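DNA ligase (Archaeoglobus fulgidus, PDB 3GDE) probably seals nicks in double-stranded DNA during replication, recombination and repair, using ATP to join the strands. Local coordinates at residues Y507-Y520 against T541-F553. Numbering follows the deposited sequence.
Sequences YQEIQKSPKYESGY and TIERVENLYKLQF
C-terminal helix 542-550 packs across the hairpin of strands 509-512 and 520-523 in the OB-fold domain, its axis 100° from strand 509-512, and Tyr549 and Tyr520 meet at the centre. CE1 of Tyr520 stands over one face of the Tyr549 ring, 3.8 Å from its CG, with the ring planes turned 57° apart, while Phe553 CE2 covers the opposite face. Lys512 shares the Tyr520 side, its CG 3.3 Å from Tyr549 CZ, before its chain bends away. With CG anti to the backbone N (chi1 172°), the Tyr549 ring reaches the strand, where Ile510 O approaches its edge. A water bridges Tyr549 OH and Lys512 N. Losing the ring to an alanine here would probably open a gap beside Tyr520 and Lys512 and leave that water without its helix-side partner.

Deeper in, Ile510 CG2 lies 4.0 Å from Val545 CG1, while Ile510 CD1 meets Leu548 CB at 3.9 Å; the Leu548 side chain is about 8 Å from those of Lys420 and Arg414, predicted to bind ATP. Ile542 CD1 and Glu546 CG both approach the Tyr520 ring from the helix side, Glu546 CG 3.3 Å from Tyr520 OH. Ser518 OG accepts from Tyr520 N in an ST turn and is also hydrogen-bonded to Lys463 O. Aromatic and branched aliphatic side chains thus seat the C-terminal helix on a two-stranded antiparallel hairpin of the ligase's OB-fold domain.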
loop_
_atom_site.group_PDB
_atom_site.type_symbol
_atom_site.label_atom_id
_atom_site.label_comp_id
_atom_site.label_asym_id
_atom_site.label_seq_id
_atom_site.Cartn_x
_atom_site.Cartn_y
_atom_site.Cartn_z
ATOM N N TYR A 507 7.915 -13.115 -14.867
ATOM C CA TYR A 507 7.342 -14.384 -15.294
ATOM C C TYR A 507 7.366 -14.477 -16.818
ATOM O O TYR A 507 7.494 -13.458 -17.500
ATOM C CB TYR A 507 5.898 -14.500 -14.779
ATOM C CG TYR A 507 4.996 -13.387 -15.263
ATOM C CD1 TYR A 507 4.176 -13.570 -16.372
ATOM C CD2 TYR A 507 4.969 -12.147 -14.615
ATOM C CE1 TYR A 507 3.355 -12.550 -16.836
ATOM C CE2 TYR A 507 4.142 -11.107 -15.075
ATOM C CZ TYR A 507 3.339 -11.322 -16.187
ATOM O OH TYR A 507 2.510 -10.315 -16.657
ATOM N N GLN A 508 7.237 -15.693 -17.348
ATOM C CA GLN A 508 7.084 -15.888 -18.799
ATOM C C GLN A 508 5.617 -15.821 -19.222
ATOM O O GLN A 508 5.283 -15.235 -20.258
ATOM C CB GLN A 508 7.709 -17.213 -19.258
ATOM C CG GLN A 508 9.247 -17.220 -19.270
ATOM C CD GLN A 508 9.848 -16.056 -20.040
ATOM O OE1 GLN A 508 9.481 -15.800 -21.187
ATOM N NE2 GLN A 508 10.769 -15.335 -19.401
ATOM N N GLU A 509 4.750 -16.417 -18.407
ATOM C CA GLU A 509 3.334 -16.529 -18.722
ATOM C C GLU A 509 2.475 -16.672 -17.463
ATOM O O GLU A 509 2.918 -17.227 -16.464
ATOM C CB GLU A 509 3.107 -17.727 -19.652
ATOM C CG GLU A 509 1.744 -17.731 -20.333
ATOM C CD GLU A 509 1.530 -18.920 -21.272
ATOM O OE1 GLU A 509 2.106 -20.019 -21.040
ATOM O OE2 GLU A 509 0.761 -18.739 -22.248
ATOM N N ILE A 510 1.260 -16.139 -17.514
ATOM C CA ILE A 510 0.220 -16.478 -16.544
ATOM C C ILE A 510 -0.697 -17.509 -17.216
ATOM O O ILE A 510 -1.233 -17.247 -18.291
ATOM C CB ILE A 510 -0.615 -15.240 -16.092
ATOM C CG1 ILE A 510 0.282 -14.169 -15.466
ATOM C CG2 ILE A 510 -1.699 -15.655 -15.095
ATOM C CD1 ILE A 510 -0.307 -12.763 -15.501
ATOM N N GLN A 511 -0.845 -18.683 -16.604
ATOM C CA GLN A 511 -1.825 -19.664 -17.084
ATOM C C GLN A 511 -3.039 -19.709 -16.160
ATOM O O GLN A 511 -2.933 -19.396 -14.976
ATOM C CB GLN A 511 -1.249 -21.085 -17.163
ATOM C CG GLN A 511 0.262 -21.256 -17.085
ATOM C CD GLN A 511 0.663 -22.689 -16.696
ATOM O OE1 GLN A 511 1.742 -23.171 -17.062
ATOM N NE2 GLN A 511 -0.212 -23.372 -15.949
ATOM N N LYS A 512 -4.187 -20.112 -16.702
ATOM C CA LYS A 512 -5.312 -20.532 -15.867
ATOM C C LYS A 512 -5.040 -21.945 -15.354
ATOM O O LYS A 512 -4.597 -22.811 -16.105
ATOM C CB LYS A 512 -6.637 -20.490 -16.625
ATOM C CG LYS A 512 -7.079 -19.094 -17.017
ATOM C CD LYS A 512 -8.590 -18.964 -17.105
ATOM C CE LYS A 512 -9.163 -18.471 -15.778
ATOM N NZ LYS A 512 -10.628 -18.189 -15.857
ATOM N N SER A 513 -5.293 -22.161 -14.066
ATOM C CA SER A 513 -4.926 -23.406 -13.394
ATOM C C SER A 513 -5.818 -23.625 -12.177
ATOM O O SER A 513 -6.143 -22.669 -11.465
ATOM C CB SER A 513 -3.456 -23.367 -12.956
ATOM O OG SER A 513 -3.047 -24.594 -12.363
ATOM N N PRO A 514 -6.224 -24.882 -11.933
ATOM C CA PRO A 514 -7.014 -25.143 -10.737
ATOM C C PRO A 514 -6.170 -25.320 -9.475
ATOM O O PRO A 514 -6.729 -25.409 -8.386
ATOM C CB PRO A 514 -7.736 -26.452 -11.083
ATOM C CG PRO A 514 -6.791 -27.170 -12.012
ATOM C CD PRO A 514 -6.016 -26.101 -12.748
ATOM N N LYS A 515 -4.844 -25.357 -9.608
ATOM C CA LYS A 515 -3.982 -25.674 -8.464
ATOM C C LYS A 515 -3.978 -24.637 -7.330
ATOM O O LYS A 515 -3.668 -24.971 -6.184
ATOM C CB LYS A 515 -2.559 -26.034 -8.909
ATOM C CG LYS A 515 -1.544 -24.910 -8.861
ATOM C CD LYS A 515 -0.114 -25.449 -8.938
ATOM C CE LYS A 515 0.315 -26.131 -7.639
ATOM N NZ LYS A 515 1.774 -26.427 -7.632
ATOM N N TYR A 516 -4.325 -23.393 -7.639
ATOM C CA TYR A 516 -4.427 -22.374 -6.604
ATOM C C TYR A 516 -5.794 -21.720 -6.578
ATOM O O TYR A 516 -6.462 -21.568 -7.600
ATOM C CB TYR A 516 -3.374 -21.276 -6.769
ATOM C CG TYR A 516 -1.927 -21.717 -6.767
ATOM C CD1 TYR A 516 -1.369 -22.378 -5.670
ATOM C CD2 TYR A 516 -1.101 -21.424 -7.846
ATOM C CE1 TYR A 516 -0.029 -22.759 -5.670
ATOM C CE2 TYR A 516 0.227 -21.797 -7.854
ATOM C CZ TYR A 516 0.760 -22.456 -6.771
ATOM O OH TYR A 516 2.080 -22.821 -6.795
ATOM N N GLU A 517 -6.167 -21.310 -5.376
ATOM C CA GLU A 517 -7.371 -20.544 -5.092
ATOM C C GLU A 517 -7.615 -19.383 -6.069
ATOM O O GLU A 517 -8.760 -19.066 -6.385
ATOM C CB GLU A 517 -7.290 -20.034 -3.644
ATOM C CG GLU A 517 -5.945 -19.339 -3.290
ATOM C CD GLU A 517 -4.889 -20.226 -2.587
ATOM O OE1 GLU A 517 -4.268 -19.676 -1.647
ATOM O OE2 GLU A 517 -4.655 -21.423 -2.962
ATOM N N SER A 518 -6.542 -18.763 -6.554
ATOM C CA SER A 518 -6.651 -17.618 -7.458
ATOM C C SER A 518 -7.233 -17.979 -8.822
ATOM O O SER A 518 -7.828 -17.136 -9.481
ATOM C CB SER A 518 -5.283 -16.956 -7.650
ATOM O OG SER A 518 -4.426 -17.774 -8.433
ATOM N N GLY A 519 -7.049 -19.230 -9.235
ATOM C CA GLY A 519 -7.414 -19.677 -10.577
ATOM C C GLY A 519 -6.314 -19.431 -11.605
ATOM O O GLY A 519 -6.539 -19.574 -12.802
ATOM N N TYR A 520 -5.123 -19.060 -11.135
ATOM C CA TYR A 520 -4.003 -18.684 -12.006
ATOM C C TYR A 520 -2.685 -19.199 -11.466
ATOM O O TYR A 520 -2.519 -19.360 -10.258
ATOM C CB TYR A 520 -3.927 -17.161 -12.196
ATOM C CG TYR A 520 -5.149 -16.585 -12.868
ATOM C CD1 TYR A 520 -5.288 -16.624 -14.249
ATOM C CD2 TYR A 520 -6.179 -16.021 -12.119
ATOM C CE1 TYR A 520 -6.420 -16.111 -14.879
ATOM C CE2 TYR A 520 -7.317 -15.508 -12.734
ATOM C CZ TYR A 520 -7.431 -15.557 -14.118
ATOM O OH TYR A 520 -8.555 -15.050 -14.741
ATOM N N THR A 541 -3.358 -6.904 -7.542
ATOM C CA THR A 541 -4.672 -7.461 -7.238
ATOM C C THR A 541 -5.040 -8.597 -8.176
ATOM O O THR A 541 -4.497 -8.695 -9.284
ATOM C CB THR A 541 -5.761 -6.364 -7.305
ATOM O OG1 THR A 541 -5.785 -5.786 -8.618
ATOM C CG2 THR A 541 -5.485 -5.269 -6.279
ATOM N N ILE A 542 -5.952 -9.461 -7.733
ATOM C CA ILE A 542 -6.500 -10.516 -8.601
ATOM C C ILE A 542 -7.055 -9.967 -9.934
ATOM O O ILE A 542 -6.946 -10.623 -10.978
ATOM C CB ILE A 542 -7.553 -11.392 -7.855
ATOM C CG1 ILE A 542 -8.026 -12.563 -8.726
ATOM C CG2 ILE A 542 -8.743 -10.552 -7.355
ATOM C CD1 ILE A 542 -6.929 -13.550 -9.098
ATOM N N GLU A 543 -7.625 -8.763 -9.888
ATOM C CA GLU A 543 -8.089 -8.057 -11.080
ATOM C C GLU A 543 -6.948 -7.751 -12.059
ATOM O O GLU A 543 -7.100 -7.943 -13.262
ATOM C CB GLU A 543 -8.841 -6.774 -10.693
ATOM C CG GLU A 543 -9.351 -5.940 -11.870
ATOM C CD GLU A 543 -10.469 -4.965 -11.490
ATOM O OE1 GLU A 543 -10.592 -4.592 -10.289
ATOM O OE2 GLU A 543 -11.226 -4.567 -12.408
ATOM N N ARG A 544 -5.813 -7.284 -11.539
ATOM C CA ARG A 544 -4.627 -7.048 -12.358
ATOM C C ARG A 544 -4.177 -8.338 -13.067
ATOM O O ARG A 544 -3.978 -8.349 -14.288
ATOM C CB ARG A 544 -3.483 -6.464 -11.520
ATOM C CG ARG A 544 -2.254 -6.033 -12.339
ATOM C CD ARG A 544 -2.241 -4.523 -12.622
ATOM N NE ARG A 544 -1.364 -4.153 -13.738
ATOM C CZ ARG A 544 -0.050 -3.951 -13.644
ATOM N NH1 ARG A 544 0.572 -4.089 -12.479
ATOM N NH2 ARG A 544 0.652 -3.613 -14.723
ATOM N N VAL A 545 -4.027 -9.414 -12.296
ATOM C CA VAL A 545 -3.594 -10.703 -12.831
ATOM C C VAL A 545 -4.519 -11.150 -13.973
ATOM O O VAL A 545 -4.046 -11.541 -15.048
ATOM C CB VAL A 545 -3.482 -11.790 -11.708
ATOM C CG1 VAL A 545 -3.072 -13.154 -12.286
ATOM C CG2 VAL A 545 -2.495 -11.349 -10.636
ATOM N N GLU A 546 -5.830 -11.062 -13.727
ATOM C CA GLU A 546 -6.867 -11.365 -14.717
ATOM C C GLU A 546 -6.692 -10.572 -16.011
ATOM O O GLU A 546 -6.717 -11.148 -17.095
ATOM C CB GLU A 546 -8.261 -11.099 -14.136
ATOM C CG GLU A 546 -8.755 -12.191 -13.205
ATOM C CD GLU A 546 -9.911 -11.754 -12.285
ATOM O OE1 GLU A 546 -10.328 -10.571 -12.320
ATOM O OE2 GLU A 546 -10.389 -12.618 -11.512
ATOM N N ASN A 547 -6.534 -9.254 -15.887
ATOM C CA ASN A 547 -6.325 -8.378 -17.041
ATOM C C ASN A 547 -5.022 -8.699 -17.772
ATOM O O ASN A 547 -4.991 -8.732 -19.002
ATOM C CB ASN A 547 -6.339 -6.894 -16.629
ATOM C CG ASN A 547 -7.721 -6.409 -16.171
ATOM O OD1 ASN A 547 -8.758 -6.973 -16.533
ATOM N ND2 ASN A 547 -7.731 -5.354 -15.365
ATOM N N LEU A 548 -3.957 -8.946 -17.017
ATOM C CA LEU A 548 -2.678 -9.312 -17.628
ATOM C C LEU A 548 -2.749 -10.658 -18.348
ATOM O O LEU A 548 -2.143 -10.823 -19.411
ATOM C CB LEU A 548 -1.530 -9.267 -16.617
ATOM C CG LEU A 548 -1.169 -7.871 -16.067
ATOM C CD1 LEU A 548 -0.132 -7.966 -14.951
ATOM C CD2 LEU A 548 -0.694 -6.916 -17.157
ATOM N N TYR A 549 -3.510 -11.599 -17.783
ATOM C CA TYR A 549 -3.779 -12.885 -18.438
ATOM C C TYR A 549 -4.512 -12.712 -19.774
ATOM O O TYR A 549 -4.051 -13.198 -20.798
ATOM C CB TYR A 549 -4.572 -13.825 -17.522
ATOM C CG TYR A 549 -5.024 -15.084 -18.222
ATOM C CD1 TYR A 549 -4.191 -16.196 -18.297
ATOM C CD2 TYR A 549 -6.278 -15.157 -18.831
ATOM C CE1 TYR A 549 -4.588 -17.353 -18.952
ATOM C CE2 TYR A 549 -6.692 -16.311 -19.488
ATOM C CZ TYR A 549 -5.838 -17.402 -19.547
ATOM O OH TYR A 549 -6.238 -18.546 -20.190
ATOM N N LYS A 550 -5.648 -12.016 -19.744
ATOM C CA LYS A 550 -6.480 -11.768 -20.932
ATOM C C LYS A 550 -5.719 -11.092 -22.064
ATOM O O LYS A 550 -6.062 -11.254 -23.234
ATOM C CB LYS A 550 -7.709 -10.916 -20.569
ATOM C CG LYS A 550 -8.872 -11.722 -20.007
ATOM C CD LYS A 550 -10.183 -10.933 -19.993
ATOM C CE LYS A 550 -10.458 -10.285 -18.641
ATOM N NZ LYS A 550 -11.928 -10.045 -18.411
ATOM N N LEU A 551 -4.687 -10.341 -21.689
ATOM C CA LEU A 551 -3.911 -9.530 -22.608
ATOM C C LEU A 551 -2.823 -10.330 -23.329
ATOM O O LEU A 551 -2.213 -9.841 -24.278
ATOM C CB LEU A 551 -3.299 -8.354 -21.847
ATOM C CG LEU A 551 -2.736 -7.182 -22.644
ATOM C CD1 LEU A 551 -3.846 -6.241 -23.089
ATOM C CD2 LEU A 551 -1.720 -6.465 -21.795
ATOM N N GLN A 552 -2.583 -11.555 -22.871
ATOM C CA GLN A 552 -1.690 -12.482 -23.568
ATOM C C GLN A 552 -2.329 -13.010 -24.852
ATOM O O GLN A 552 -1.629 -13.435 -25.772
ATOM C CB GLN A 552 -1.323 -13.649 -22.660
ATOM C CG GLN A 552 -0.535 -13.250 -21.424
ATOM C CD GLN A 552 -0.320 -14.409 -20.473
ATOM O OE1 GLN A 552 -1.123 -15.344 -20.417
ATOM N NE2 GLN A 552 0.764 -14.349 -19.709
ATOM N N PHE A 553 -3.660 -12.969 -24.901
ATOM C CA PHE A 553 -4.439 -13.409 -26.057
ATOM C C PHE A 553 -5.328 -12.287 -26.602
ATOM O O PHE A 553 -5.028 -11.100 -26.447
ATOM C CB PHE A 553 -5.303 -14.624 -25.686
ATOM C CG PHE A 553 -4.641 -15.563 -24.712
ATOM C CD1 PHE A 553 -3.589 -16.393 -25.123
ATOM C CD2 PHE A 553 -5.057 -15.609 -23.379
ATOM C CE1 PHE A 553 -2.961 -17.259 -24.215
ATOM C CE2 PHE A 553 -4.445 -16.470 -22.466
ATOM C CZ PHE A 553 -3.394 -17.298 -22.884
HETATM O O HOH W 1 -3.899 -20.730 -19.697
#